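Local structure of acyl-[acyl-carrier-protein]--UDP-N-acetylglucosamine O-acyltransferase (Helicobacter pylori, 1J2Z) at residues G144-I149 with I161-M166. The protein catalyses the transfer of a (3R)-hydroxyacyl group from acyl carrier protein to UDP-N-acetylglucosamine, the first step of lipid A biosynthesis. Numbering follows the deposited sequence.
Sequences GDYVNI and IAKGCM
Residues 144-149 and 161-166 are equivalent corners of successive coils of the left-handed beta-helix, with Asn148 and Met166 paired in parallel register and the two segments joined by three backbone hydrogen bonds: Gly144 N to Ile161 O, Gly164 N to Asp145 O and Asn148 N to Cys165 O.

Val147 packs inward with Ile161. Its CG1 lies anti to the backbone N (chi1 171°), which turns CG2 beside the N and onto Ala162 O at 3.3 Å. CG1 packs on Ile161 CG2 at 3.9 Å. Ile161 CD1 also meets Ile149 CD1 at 4.2 Å, and both isoleucines touch Ile167.

On the outer side, Lys163 runs fully extended alongside Tyr146, with CE 4.2 Å from Tyr146 CD1. The tyrosine ring stacks on His128 of the preceding coil and touches helix 195-201. Asn148 ND2 donates to Val147 O at 3.0 Å, from above the carbonyl plane rather than on a lone pair. Asp145 OD1 accepts a hydrogen bond from Ser127 N. Gly164 is the third residue of the type II turn from Ala162 to Cys165, a position whose positive phi suits glycine. Its CA makes a CA-H...O contact with Tyr146 O at 3.2 Å.

The chemistry therefore divides by side. Aliphatic groups fill the interior, while Lys163, Tyr146 and Asn148 line the outer surface. The three hydrogen bonds between 144-149 and 161-166 are all main chain to main chain, as expected of hexapeptide-repeat proteins.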
loop_
_atom_site.group_PDB
_atom_site.type_symbol
_atom_site.label_atom_id
_atom_site.label_comp_id
_atom_site.label_asym_id
_atom_site.label_seq_id
_atom_site.Cartn_x
_atom_site.Cartn_y
_atom_site.Cartn_z
ATOM N N GLY A 144 -22.408 -2.444 3.326
ATOM C CA GLY A 144 -23.656 -2.680 2.616
ATOM C C GLY A 144 -23.516 -2.678 1.106
ATOM O O GLY A 144 -22.403 -2.615 0.581
ATOM N N ASP A 145 -24.641 -2.757 0.401
ATOM C CA ASP A 145 -24.610 -2.760 -1.059
ATOM C C ASP A 145 -24.320 -1.368 -1.605
ATOM O O ASP A 145 -24.540 -0.361 -0.928
ATOM C CB ASP A 145 -25.944 -3.251 -1.637
ATOM C CG ASP A 145 -26.290 -4.662 -1.204
ATOM O OD1 ASP A 145 -25.365 -5.455 -0.925
ATOM O OD2 ASP A 145 -27.497 -4.983 -1.158
ATOM N N TYR A 146 -23.819 -1.322 -2.833
ATOM C CA TYR A 146 -23.512 -0.063 -3.507
ATOM C C TYR A 146 -22.611 0.888 -2.729
ATOM O O TYR A 146 -22.879 2.088 -2.654
ATOM C CB TYR A 146 -24.806 0.669 -3.881
ATOM C CG TYR A 146 -25.738 -0.153 -4.736
ATOM C CD1 TYR A 146 -26.698 -0.978 -4.154
ATOM C CD2 TYR A 146 -25.632 -0.141 -6.126
ATOM C CE1 TYR A 146 -27.531 -1.776 -4.936
ATOM C CE2 TYR A 146 -26.461 -0.936 -6.916
ATOM C CZ TYR A 146 -27.407 -1.750 -6.312
ATOM O OH TYR A 146 -28.224 -2.544 -7.085
ATOM N N VAL A 147 -21.542 0.356 -2.151
ATOM C CA VAL A 147 -20.605 1.189 -1.417
ATOM C C VAL A 147 -19.312 1.325 -2.211
ATOM O O VAL A 147 -18.793 0.343 -2.755
ATOM C CB VAL A 147 -20.281 0.592 -0.029
ATOM C CG1 VAL A 147 -19.132 1.366 0.630
ATOM C CG2 VAL A 147 -21.516 0.647 0.856
ATOM N N ASN A 148 -18.813 2.553 -2.299
ATOM C CA ASN A 148 -17.559 2.818 -2.992
ATOM C C ASN A 148 -16.558 3.333 -1.973
ATOM O O ASN A 148 -16.863 4.245 -1.209
ATOM C CB ASN A 148 -17.738 3.864 -4.097
ATOM C CG ASN A 148 -18.430 3.305 -5.325
ATOM O OD1 ASN A 148 -18.391 3.902 -6.396
ATOM N ND2 ASN A 148 -19.073 2.157 -5.170
ATOM N N ILE A 149 -15.374 2.735 -1.945
ATOM C CA ILE A 149 -14.342 3.167 -1.019
ATOM C C ILE A 149 -13.101 3.523 -1.830
ATOM O O ILE A 149 -12.546 2.676 -2.535
ATOM C CB ILE A 149 -13.991 2.065 0.001
ATOM C CG1 ILE A 149 -15.263 1.579 0.706
ATOM C CG2 ILE A 149 -12.992 2.609 1.022
ATOM C CD1 ILE A 149 -15.026 0.495 1.743
ATOM N N ILE A 161 -20.557 0.209 7.415
ATOM C CA ILE A 161 -20.893 1.194 6.395
ATOM C C ILE A 161 -22.180 0.711 5.741
ATOM O O ILE A 161 -22.226 -0.384 5.172
ATOM C CB ILE A 161 -19.780 1.304 5.336
ATOM C CG1 ILE A 161 -18.471 1.707 6.016
ATOM C CG2 ILE A 161 -20.164 2.332 4.274
ATOM C CD1 ILE A 161 -17.254 1.556 5.121
ATOM N N ALA A 162 -23.227 1.524 5.833
ATOM C CA ALA A 162 -24.521 1.156 5.274
ATOM C C ALA A 162 -24.573 1.287 3.761
ATOM O O ALA A 162 -23.619 1.737 3.124
ATOM C CB ALA A 162 -25.625 2.001 5.919
ATOM N N LYS A 163 -25.707 0.885 3.201
ATOM C CA LYS A 163 -25.951 0.921 1.765
ATOM C C LYS A 163 -25.771 2.291 1.118
ATOM O O LYS A 163 -26.047 3.321 1.726
ATOM C CB LYS A 163 -27.373 0.422 1.487
ATOM C CG LYS A 163 -27.823 0.534 0.037
ATOM C CD LYS A 163 -29.306 0.175 -0.081
ATOM C CE LYS A 163 -29.767 0.137 -1.529
ATOM N NZ LYS A 163 -31.224 -0.178 -1.625
ATOM N N GLY A 164 -25.296 2.277 -0.123
ATOM C CA GLY A 164 -25.115 3.493 -0.894
ATOM C C GLY A 164 -24.139 4.551 -0.424
ATOM O O GLY A 164 -24.265 5.710 -0.817
ATOM N N CYS A 165 -23.162 4.177 0.394
ATOM C CA CYS A 165 -22.192 5.151 0.879
ATOM C C CYS A 165 -20.966 5.295 -0.003
ATOM O O CYS A 165 -20.591 4.384 -0.743
ATOM C CB CYS A 165 -21.736 4.796 2.294
ATOM S SG CYS A 165 -22.974 5.081 3.565
ATOM N N MET A 166 -20.344 6.463 0.079
ATOM C CA MET A 166 -19.133 6.728 -0.679
ATOM C C MET A 166 -18.073 7.212 0.293
ATOM O O MET A 166 -18.306 8.149 1.053
ATOM C CB MET A 166 -19.376 7.794 -1.747
ATOM C CG MET A 166 -18.166 8.048 -2.637
ATOM S SD MET A 166 -18.523 9.189 -3.987
ATOM C CE MET A 166 -19.330 8.079 -5.158
#